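Local structure of muconate lactonizing enzyme (Corynebacterium glutamicum, 3I4K) at residues S87-A90 with G91-D95; D116-A119 with R120-V124; V153-I156 with E157-E161; R189-G192 with D193-S196. The protein belongs to the mandelate racemase/muconate lactonizing enzyme family of the enolase superfamily, joining an N-terminal capping domain to a barrel domain that holds a magnesium ion. One frame throughout, in Å; residues are numbered along the deposited sequence.

Interaction 1: S87-A90 with G91-D95; sequences SELA and GIMAD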
loop_
_atom_site.group_PDB
_atom_site.type_symbol
_atom_site.label_atom_id
_atom_site.label_comp_id
_atom_site.label_asym_id
_atom_site.label_seq_id
_atom_site.Cartn_x
_atom_site.Cartn_y
_atom_site.Cartn_z
ATOM N N SER A 87 -18.794 -0.600 -0.207
ATOM C CA SER A 87 -17.833 -1.242 -1.090
ATOM C C SER A 87 -17.134 -0.205 -1.972
ATOM O O SER A 87 -16.362 -0.551 -2.860
ATOM C CB SER A 87 -18.529 -2.300 -1.962
ATOM O OG SER A 87 -19.453 -1.714 -2.863
ATOM N N GLU A 88 -17.423 1.069 -1.724
ATOM C CA GLU A 88 -16.798 2.175 -2.452
ATOM C C GLU A 88 -15.755 2.792 -1.526
ATOM O O GLU A 88 -15.275 3.898 -1.760
ATOM C CB GLU A 88 -17.824 3.251 -2.801
ATOM C CG GLU A 88 -18.744 2.918 -3.948
ATOM C CD GLU A 88 -19.765 4.009 -4.186
ATOM O OE1 GLU A 88 -19.365 5.157 -4.467
ATOM O OE2 GLU A 88 -20.973 3.714 -4.085
ATOM N N LEU A 89 -15.436 2.064 -0.466
ATOM C CA LEU A 89 -14.484 2.487 0.547
ATOM C C LEU A 89 -13.380 3.413 0.014
ATOM O O LEU A 89 -13.370 4.613 0.320
ATOM C CB LEU A 89 -13.887 1.235 1.210
ATOM C CG LEU A 89 -12.933 1.275 2.412
ATOM C CD1 LEU A 89 -12.705 2.690 2.921
ATOM C CD2 LEU A 89 -13.508 0.389 3.490
ATOM N N ALA A 90 -12.472 2.873 -0.793
ATOM C CA ALA A 90 -11.375 3.675 -1.334
ATOM C C ALA A 90 -11.817 4.980 -1.996
ATOM O O ALA A 90 -11.179 6.016 -1.810
ATOM C CB ALA A 90 -10.553 2.849 -2.315
ATOM N N GLY A 91 -12.900 4.937 -2.765
ATOM C CA GLY A 91 -13.372 6.141 -3.429
ATOM C C GLY A 91 -13.912 7.178 -2.457
ATOM O O GLY A 91 -13.739 8.384 -2.648
ATOM N N ILE A 92 -14.572 6.705 -1.406
ATOM C CA ILE A 92 -15.136 7.598 -0.408
ATOM C C ILE A 92 -14.004 8.288 0.345
ATOM O O ILE A 92 -14.038 9.505 0.541
ATOM C CB ILE A 92 -16.045 6.814 0.562
ATOM C CG1 ILE A 92 -17.257 6.272 -0.212
ATOM C CG2 ILE A 92 -16.487 7.705 1.708
ATOM C CD1 ILE A 92 -18.139 5.352 0.586
HETATM N N MSE A 93 -12.993 7.518 0.749
HETATM C CA MSE A 93 -11.856 8.093 1.464
HETATM C C MSE A 93 -11.224 9.189 0.616
HETATM O O MSE A 93 -10.816 10.227 1.131
HETATM C CB MSE A 93 -10.818 7.013 1.794
HETATM C CG MSE A 93 -11.311 5.964 2.780
HETATM SE SE MSE A 93 -11.932 6.729 4.464
HETATM C CE MSE A 93 -13.777 7.083 3.982
ATOM N N ALA A 94 -11.161 8.963 -0.690
ATOM C CA ALA A 94 -10.591 9.957 -1.593
ATOM C C ALA A 94 -11.469 11.205 -1.627
ATOM O O ALA A 94 -10.961 12.320 -1.694
ATOM C CB ALA A 94 -10.446 9.381 -2.993
ATOM N N ASP A 95 -12.788 11.027 -1.572
ATOM C CA ASP A 95 -13.674 12.180 -1.601
ATOM C C ASP A 95 -13.673 12.960 -0.290
ATOM O O ASP A 95 -14.044 14.128 -0.276
ATOM C CB ASP A 95 -15.107 11.764 -1.951
ATOM C CG ASP A 95 -15.230 11.246 -3.372
ATOM O OD1 ASP A 95 -14.600 11.829 -4.281
ATOM O OD2 ASP A 95 -15.961 10.261 -3.583
#

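Interaction 2: D116-A119 with R120-V124; sequences DAWA and RSLNV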
loop_
_atom_site.group_PDB
_atom_site.type_symbol
_atom_site.label_atom_id
_atom_site.label_comp_id
_atom_site.label_asym_id
_atom_site.label_seq_id
_atom_site.Cartn_x
_atom_site.Cartn_y
_atom_site.Cartn_z
ATOM N N ASP A 116 -15.081 -2.317 8.954
ATOM C CA ASP A 116 -15.818 -3.234 9.819
ATOM C C ASP A 116 -17.160 -3.605 9.169
ATOM O O ASP A 116 -17.451 -4.778 8.954
ATOM C CB ASP A 116 -16.031 -2.581 11.196
ATOM C CG ASP A 116 -16.465 -3.574 12.271
ATOM O OD1 ASP A 116 -16.026 -4.747 12.244
ATOM O OD2 ASP A 116 -17.229 -3.164 13.171
ATOM N N ALA A 117 -17.956 -2.594 8.834
ATOM C CA ALA A 117 -19.259 -2.806 8.212
ATOM C C ALA A 117 -19.183 -3.685 6.963
ATOM O O ALA A 117 -20.061 -4.517 6.724
ATOM C CB ALA A 117 -19.890 -1.457 7.863
ATOM N N TRP A 118 -18.131 -3.501 6.173
ATOM C CA TRP A 118 -17.942 -4.267 4.942
ATOM C C TRP A 118 -17.474 -5.705 5.209
ATOM O O TRP A 118 -18.004 -6.657 4.631
ATOM C CB TRP A 118 -16.938 -3.536 4.043
ATOM C CG TRP A 118 -16.982 -3.920 2.589
ATOM C CD1 TRP A 118 -17.968 -4.615 1.947
ATOM C CD2 TRP A 118 -16.021 -3.570 1.586
ATOM N NE1 TRP A 118 -17.683 -4.716 0.606
ATOM C CE2 TRP A 118 -16.494 -4.082 0.357
ATOM C CE3 TRP A 118 -14.807 -2.869 1.607
ATOM C CZ2 TRP A 118 -15.793 -3.918 -0.841
ATOM C CZ3 TRP A 118 -14.111 -2.705 0.417
ATOM C CH2 TRP A 118 -14.608 -3.227 -0.791
ATOM N N ALA A 119 -16.487 -5.865 6.086
ATOM C CA ALA A 119 -15.973 -7.190 6.406
ATOM C C ALA A 119 -17.050 -8.073 7.051
ATOM O O ALA A 119 -17.093 -9.281 6.817
ATOM C CB ALA A 119 -14.764 -7.077 7.324
ATOM N N ARG A 120 -17.908 -7.476 7.873
ATOM C CA ARG A 120 -18.976 -8.240 8.516
ATOM C C ARG A 120 -20.040 -8.598 7.480
ATOM O O ARG A 120 -20.581 -9.708 7.492
ATOM C CB ARG A 120 -19.593 -7.440 9.670
ATOM C CG ARG A 120 -18.710 -7.393 10.916
ATOM C CD ARG A 120 -19.289 -6.485 11.987
ATOM N NE ARG A 120 -18.435 -6.421 13.169
ATOM C CZ ARG A 120 -18.297 -7.409 14.046
ATOM N NH1 ARG A 120 -18.966 -8.544 13.880
ATOM N NH2 ARG A 120 -17.470 -7.274 15.074
ATOM N N SER A 121 -20.324 -7.660 6.577
ATOM C CA SER A 121 -21.306 -7.882 5.525
ATOM C C SER A 121 -20.879 -9.022 4.609
ATOM O O SER A 121 -21.723 -9.733 4.060
ATOM C CB SER A 121 -21.497 -6.619 4.680
ATOM O OG SER A 121 -22.214 -5.619 5.380
ATOM N N LEU A 122 -19.570 -9.190 4.436
ATOM C CA LEU A 122 -19.042 -10.245 3.573
ATOM C C LEU A 122 -18.739 -11.473 4.413
ATOM O O LEU A 122 -18.340 -12.522 3.899
ATOM C CB LEU A 122 -17.763 -9.775 2.881
ATOM C CG LEU A 122 -17.799 -8.486 2.057
ATOM C CD1 LEU A 122 -16.394 -8.220 1.509
ATOM C CD2 LEU A 122 -18.807 -8.597 0.915
ATOM N N ASN A 123 -18.928 -11.318 5.717
ATOM C CA ASN A 123 -18.689 -12.379 6.684
ATOM C C ASN A 123 -17.231 -12.836 6.729
ATOM O O ASN A 123 -16.929 -14.032 6.650
ATOM C CB ASN A 123 -19.616 -13.569 6.405
ATOM C CG ASN A 123 -19.679 -14.536 7.572
ATOM O OD1 ASN A 123 -20.003 -14.149 8.700
ATOM N ND2 ASN A 123 -19.365 -15.802 7.312
ATOM N N VAL A 124 -16.326 -11.869 6.875
ATOM C CA VAL A 124 -14.896 -12.152 6.955
ATOM C C VAL A 124 -14.234 -11.188 7.933
ATOM O O VAL A 124 -14.819 -10.171 8.302
ATOM C CB VAL A 124 -14.211 -11.967 5.583
ATOM C CG1 VAL A 124 -14.783 -12.935 4.575
ATOM C CG2 VAL A 124 -14.391 -10.531 5.107
#

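Interaction 3: V153-I156 with E157-E161; sequences VAEI and EERIE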
loop_
_atom_site.group_PDB
_atom_site.type_symbol
_atom_site.label_atom_id
_atom_site.label_comp_id
_atom_site.label_asym_id
_atom_site.label_seq_id
_atom_site.Cartn_x
_atom_site.Cartn_y
_atom_site.Cartn_z
ATOM N N VAL A 153 9.778 0.509 38.527
ATOM C CA VAL A 153 10.452 -0.772 38.685
ATOM C C VAL A 153 9.468 -1.821 39.188
ATOM O O VAL A 153 9.520 -2.984 38.788
ATOM C CB VAL A 153 11.609 -0.686 39.695
ATOM C CG1 VAL A 153 12.255 -2.052 39.852
ATOM C CG2 VAL A 153 12.632 0.339 39.235
ATOM N N ALA A 154 8.575 -1.401 40.074
ATOM C CA ALA A 154 7.579 -2.303 40.630
ATOM C C ALA A 154 6.609 -2.759 39.545
ATOM O O ALA A 154 6.282 -3.946 39.448
ATOM C CB ALA A 154 6.814 -1.605 41.758
ATOM N N GLU A 155 6.148 -1.813 38.733
ATOM C CA GLU A 155 5.203 -2.121 37.664
ATOM C C GLU A 155 5.814 -3.029 36.597
ATOM O O GLU A 155 5.118 -3.851 35.999
ATOM C CB GLU A 155 4.699 -0.837 37.010
ATOM C CG GLU A 155 3.562 -1.087 36.053
ATOM C CD GLU A 155 2.969 0.188 35.507
ATOM O OE1 GLU A 155 2.731 1.117 36.304
ATOM O OE2 GLU A 155 2.733 0.254 34.284
ATOM N N ILE A 156 7.114 -2.884 36.361
ATOM C CA ILE A 156 7.786 -3.722 35.377
ATOM C C ILE A 156 7.831 -5.162 35.893
ATOM O O ILE A 156 7.459 -6.090 35.174
ATOM C CB ILE A 156 9.222 -3.204 35.074
ATOM C CG1 ILE A 156 9.139 -1.879 34.306
ATOM C CG2 ILE A 156 9.993 -4.224 34.246
ATOM C CD1 ILE A 156 10.484 -1.303 33.894
ATOM N N GLU A 157 8.267 -5.341 37.141
ATOM C CA GLU A 157 8.342 -6.674 37.765
ATOM C C GLU A 157 6.985 -7.375 37.683
ATOM O O GLU A 157 6.887 -8.549 37.318
ATOM C CB GLU A 157 8.732 -6.556 39.241
ATOM C CG GLU A 157 10.006 -5.798 39.500
ATOM C CD GLU A 157 11.229 -6.537 39.015
ATOM O OE1 GLU A 157 11.197 -7.056 37.881
ATOM O OE2 GLU A 157 12.226 -6.590 39.768
ATOM N N GLU A 158 5.937 -6.639 38.035
ATOM C CA GLU A 158 4.596 -7.192 38.002
ATOM C C GLU A 158 4.246 -7.617 36.582
ATOM O O GLU A 158 3.838 -8.757 36.350
ATOM C CB GLU A 158 3.588 -6.161 38.517
ATOM C CG GLU A 158 2.139 -6.623 38.444
ATOM C CD GLU A 158 1.188 -5.710 39.212
ATOM O OE1 GLU A 158 1.232 -4.476 39.002
ATOM O OE2 GLU A 158 0.390 -6.233 40.021
ATOM N N ARG A 159 4.425 -6.703 35.633
ATOM C CA ARG A 159 4.123 -6.992 34.236
ATOM C C ARG A 159 4.896 -8.206 33.725
ATOM O O ARG A 159 4.330 -9.077 33.065
ATOM C CB ARG A 159 4.434 -5.777 33.356
ATOM C CG ARG A 159 3.538 -4.566 33.590
ATOM C CD ARG A 159 2.076 -4.849 33.254
ATOM N NE ARG A 159 1.923 -5.423 31.921
ATOM C CZ ARG A 159 0.759 -5.559 31.292
ATOM N NH1 ARG A 159 -0.364 -5.158 31.877
ATOM N NH2 ARG A 159 0.716 -6.095 30.078
ATOM N N ILE A 160 6.185 -8.268 34.032
ATOM C CA ILE A 160 6.998 -9.385 33.577
ATOM C C ILE A 160 6.401 -10.705 34.041
ATOM O O ILE A 160 6.186 -11.623 33.247
ATOM C CB ILE A 160 8.447 -9.287 34.113
ATOM C CG1 ILE A 160 9.180 -8.132 33.425
ATOM C CG2 ILE A 160 9.180 -10.606 33.878
ATOM C CD1 ILE A 160 10.599 -7.915 33.912
ATOM N N GLU A 161 6.123 -10.779 35.337
ATOM C CA GLU A 161 5.579 -11.982 35.942
ATOM C C GLU A 161 4.146 -12.330 35.561
ATOM O O GLU A 161 3.802 -13.506 35.463
ATOM C CB GLU A 161 5.697 -11.875 37.464
ATOM C CG GLU A 161 6.710 -12.835 38.060
ATOM C CD GLU A 161 6.215 -14.270 38.045
ATOM O OE1 GLU A 161 5.276 -14.580 38.812
ATOM O OE2 GLU A 161 6.754 -15.083 37.264
#

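Interaction 4: R189-G192 with D193-S196; sequences REVG and DRVS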
loop_
_atom_site.group_PDB
_atom_site.type_symbol
_atom_site.label_atom_id
_atom_site.label_comp_id
_atom_site.label_asym_id
_atom_site.label_seq_id
_atom_site.Cartn_x
_atom_site.Cartn_y
_atom_site.Cartn_z
ATOM N N ARG A 189 19.314 0.410 35.164
ATOM C CA ARG A 189 20.326 -0.386 35.841
ATOM C C ARG A 189 19.698 -1.530 36.616
ATOM O O ARG A 189 20.365 -2.512 36.931
ATOM C CB ARG A 189 21.147 0.486 36.786
ATOM C CG ARG A 189 22.095 1.416 36.059
ATOM C CD ARG A 189 22.832 2.340 37.010
ATOM N NE ARG A 189 23.630 3.321 36.276
ATOM C CZ ARG A 189 23.142 4.135 35.345
ATOM N NH1 ARG A 189 21.856 4.086 35.025
ATOM N NH2 ARG A 189 23.939 5.005 34.734
ATOM N N GLU A 190 18.409 -1.408 36.909
ATOM C CA GLU A 190 17.705 -2.439 37.658
ATOM C C GLU A 190 16.822 -3.340 36.809
ATOM O O GLU A 190 16.205 -4.265 37.329
ATOM C CB GLU A 190 16.831 -1.805 38.735
ATOM C CG GLU A 190 17.586 -1.063 39.814
ATOM C CD GLU A 190 16.675 -0.656 40.950
ATOM O OE1 GLU A 190 16.048 -1.557 41.546
ATOM O OE2 GLU A 190 16.583 0.557 41.243
ATOM N N VAL A 191 16.754 -3.084 35.509
ATOM C CA VAL A 191 15.891 -3.888 34.656
ATOM C C VAL A 191 16.475 -4.146 33.271
ATOM O O VAL A 191 16.155 -5.148 32.630
ATOM C CB VAL A 191 14.507 -3.198 34.497
ATOM C CG1 VAL A 191 13.578 -4.062 33.679
ATOM C CG2 VAL A 191 13.898 -2.926 35.860
ATOM N N GLY A 192 17.336 -3.241 32.819
ATOM C CA GLY A 192 17.936 -3.361 31.501
ATOM C C GLY A 192 18.615 -4.671 31.149
ATOM O O GLY A 192 19.024 -4.868 30.004
ATOM N N ASP A 193 18.741 -5.574 32.113
ATOM C CA ASP A 193 19.389 -6.853 31.848
ATOM C C ASP A 193 18.369 -7.921 31.478
ATOM O O ASP A 193 18.701 -8.908 30.819
ATOM C CB ASP A 193 20.173 -7.313 33.079
ATOM C CG ASP A 193 21.126 -6.255 33.588
ATOM O OD1 ASP A 193 22.055 -5.883 32.838
ATOM O OD2 ASP A 193 20.940 -5.793 34.736
ATOM N N ARG A 194 17.124 -7.712 31.899
ATOM C CA ARG A 194 16.062 -8.673 31.647
ATOM C C ARG A 194 15.142 -8.312 30.487
ATOM O O ARG A 194 14.520 -9.190 29.893
ATOM C CB ARG A 194 15.215 -8.861 32.915
ATOM C CG ARG A 194 15.994 -9.335 34.137
ATOM C CD ARG A 194 15.067 -9.893 35.218
ATOM N NE ARG A 194 14.239 -8.878 35.864
ATOM C CZ ARG A 194 14.713 -7.912 36.646
ATOM N NH1 ARG A 194 16.018 -7.821 36.879
ATOM N NH2 ARG A 194 13.883 -7.044 37.208
ATOM N N VAL A 195 15.043 -7.026 30.168
ATOM C CA VAL A 195 14.167 -6.603 29.086
ATOM C C VAL A 195 14.737 -5.491 28.212
ATOM O O VAL A 195 15.767 -4.895 28.527
ATOM C CB VAL A 195 12.799 -6.128 29.631
ATOM C CG1 VAL A 195 12.077 -7.280 30.319
ATOM C CG2 VAL A 195 12.996 -4.982 30.599
ATOM N N SER A 196 14.053 -5.232 27.103
ATOM C CA SER A 196 14.440 -4.188 26.163
ATOM C C SER A 196 13.764 -2.909 26.627
ATOM O O SER A 196 12.537 -2.857 26.749
ATOM C CB SER A 196 13.967 -4.545 24.746
ATOM O OG SER A 196 14.154 -3.455 23.844
#

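Interaction 1: S87-A90 with G91-D95
The flat groups that meet between S87-A90 and G91-D95 are peptide carbonyls, each approached by an N-H from farther along the chain. The carbonyl of E88 receives two: I92 N lies 2.9 Å from E88 O, tilted 18° from the carbonyl plane, and the N-H of G91 also comes to this oxygen, but in a bent and weak bond. M93 N meets L89 O at 3.0 Å, and A94 N reaches A90 O at 3.2 Å.

The carboxylate of E88 turns to residues before the helix: its OE1 pairs with R84 and its OE2 takes the backbone N-H of A85, while its CB rests 4.0 Å from I92 CD1.

The apolar touch is made by L89 and M93, a selenomethionine, whose side chains cross at a slant: L89 CD1 packs 3.6 Å from M93 CG, one helical turn on. The L89 CG stands opposite the backbone N, and a nearly eclipsed chi2 of 3° then turns CD1 along the chain toward M93.

Outward, L89 also packs on M114 and H115 of helix 104-121, and A90 lies against V134 of the second subunit. A90 and M93 also meet L283 of helix 282-294, so the turn lies among helix 104-121, the barrel domain and the second subunit. Three successive i to i+4 bonds, with side chains meeting at the same interval, mark the early part of alpha-helix 89-99, in the helical portion of the enolase-type N-terminal capping domain.

Interaction 2: D116-A119 with R120-V124
Charge pairing comes first along the chain: D116 OD1 and R120 NE form a salt bridge at 3.1 Å. The bond to OD1 is weak because it is bent (130°); OD2, at the guanidinium edge and in its plane, takes a second weak bond from NE, long but straighter. The two planes stand 79° apart. R120 CG lies beside the backbone N (chi1 -75°), which aims the extended chain back toward D116. Both carboxylate oxygens have further partners, OD1 in the N-H of L360 and OD2 in that of Y50.

Backbone bonding follows the helix to its end. R120 N binds D116 O at 2.9 Å and S121 N binds A117 O at 3.2 Å; S121 OG stands 2.8 Å from A117 O, with N45 OD1 within its reach too. The chain then leaves the helix in a Schellman motif, with N123 at a positive phi of 62°. V124 N reaches back to A119 O at 2.7 Å, and N123 N makes a weaker bond to R120 O.

Apolar contact lies on another side. L122 CD1 sits over one face of the W118 indole, 4.1 Å from the centroid of the five-membered ring, a CH-pi contact. L122 also packs on V124 of the second subunit.

The chemistry divides accordingly: the buried D116 carboxylate is held by two backbone N-H groups and, more weakly, by R120, which would probably favour its charged form, whereas W118 NE1 is buried without a polar partner.

Interaction 3: V153-I156 with E157-E161
I160 N donates to I156 O at 2.8 Å, the shortest hydrogen bond between V153-I156 and E157-E161, nearly straight at 166°. It belongs to helix 149-163, the crossover of a beta-alpha-beta unit in the barrel domain that links strand 137-144 to strand 167-171. The same i to i+4 pattern runs through the preceding residues, E157 N to V153 O, E158 N to A154 O and R159 N to E155 O, with N-to-O distances of 3.0 to 3.1 Å, as expected of an unbroken alpha-helix.

On the face turned to the barrel, the side chains of I156 and I160 cross at an angle. I156 CG2 touches I160 CD1 at 3.8 Å, and I160 CG1 lies 3.2 Å from I156 O. Both isoleucines go on to pack against F168 of strand 167-171, and I156 also meets L144; these contacts, with R159 on F168 too, join the helix to strands 137-144 and 167-171.

The charged ends mostly look elsewhere. E155 OE2 and R159 NE stay 6.2 Å apart and make no ion pair; E155 OE2 bonds to W142 NE1, while R159 NH2 bonds to Q334 and N165 and its guanidinium makes a cation-pi contact with W142. The stem of R159 does return to the first segment, its CG lying 3.0 Å from E155 O. E157 OE1 has its partner in R194, to which a bend at chi2 (-69°) directs the carboxylate; nearer the backbone, a chi1 of -55° places E157 CG 2.9 Å from V153 O.

Interaction 4: R189-G192 with D193-S196
R194 starts across the turn from V191, with its CB 3.8 Å from V191 O. CG stands opposite its own carbonyl carbon, and the chain then bends at chi3 (-69°), bringing the guanidinium back over the first segment. There CZ lies 4.0 Å from E190 O, with NH1 and NH2 each at 3.6 Å from that oxygen, an oblique approach too long to count as a bond. The strongest partner of the tip is E157, on helix 149-163, whose OE1 takes NH2 in a salt bridge.

This is the turn that takes the barrel chain from helix 177-189 into strand 196-200, the strand that ends at the magnesium ligand D200. Its backbone is tied by one acceptor: V191 O receives R194 N at 2.8 Å from 38° above the carbonyl plane, and V195 N at 3.3 Å nearly head-on.

Two valines of the turn meet obliquely. V191 CG1, placed opposite the backbone N at chi1 -177°, comes to 3.3 Å from V195 CG2, closer than usual for two methyls. V191 also packs on I156, and V195 on I160 and F168.

Overall arrangement
The four contacts follow one another along the chain in two pairs. Interactions 1 and 2 lie on successive helices, 89-99 and 104-121, of the N-terminal domain; their centres are about 16 Å apart, they touch where W118 meets S87 and L89, and both reach the second subunit. Interactions 3 and 4 belong to the barrel domain, on helix 149-163 and on the turn before strand 196-200, with centres about 11 Å apart, and touch through a salt bridge and apolar packing. Interactions 1 and 4 are about 47 Å apart, centre to centre, on opposite sides of the chain's centre. Thus one pair lies at the subunit interface of the capping domain; the other packs a helix against a neighbouring turn on the outside of the barrel.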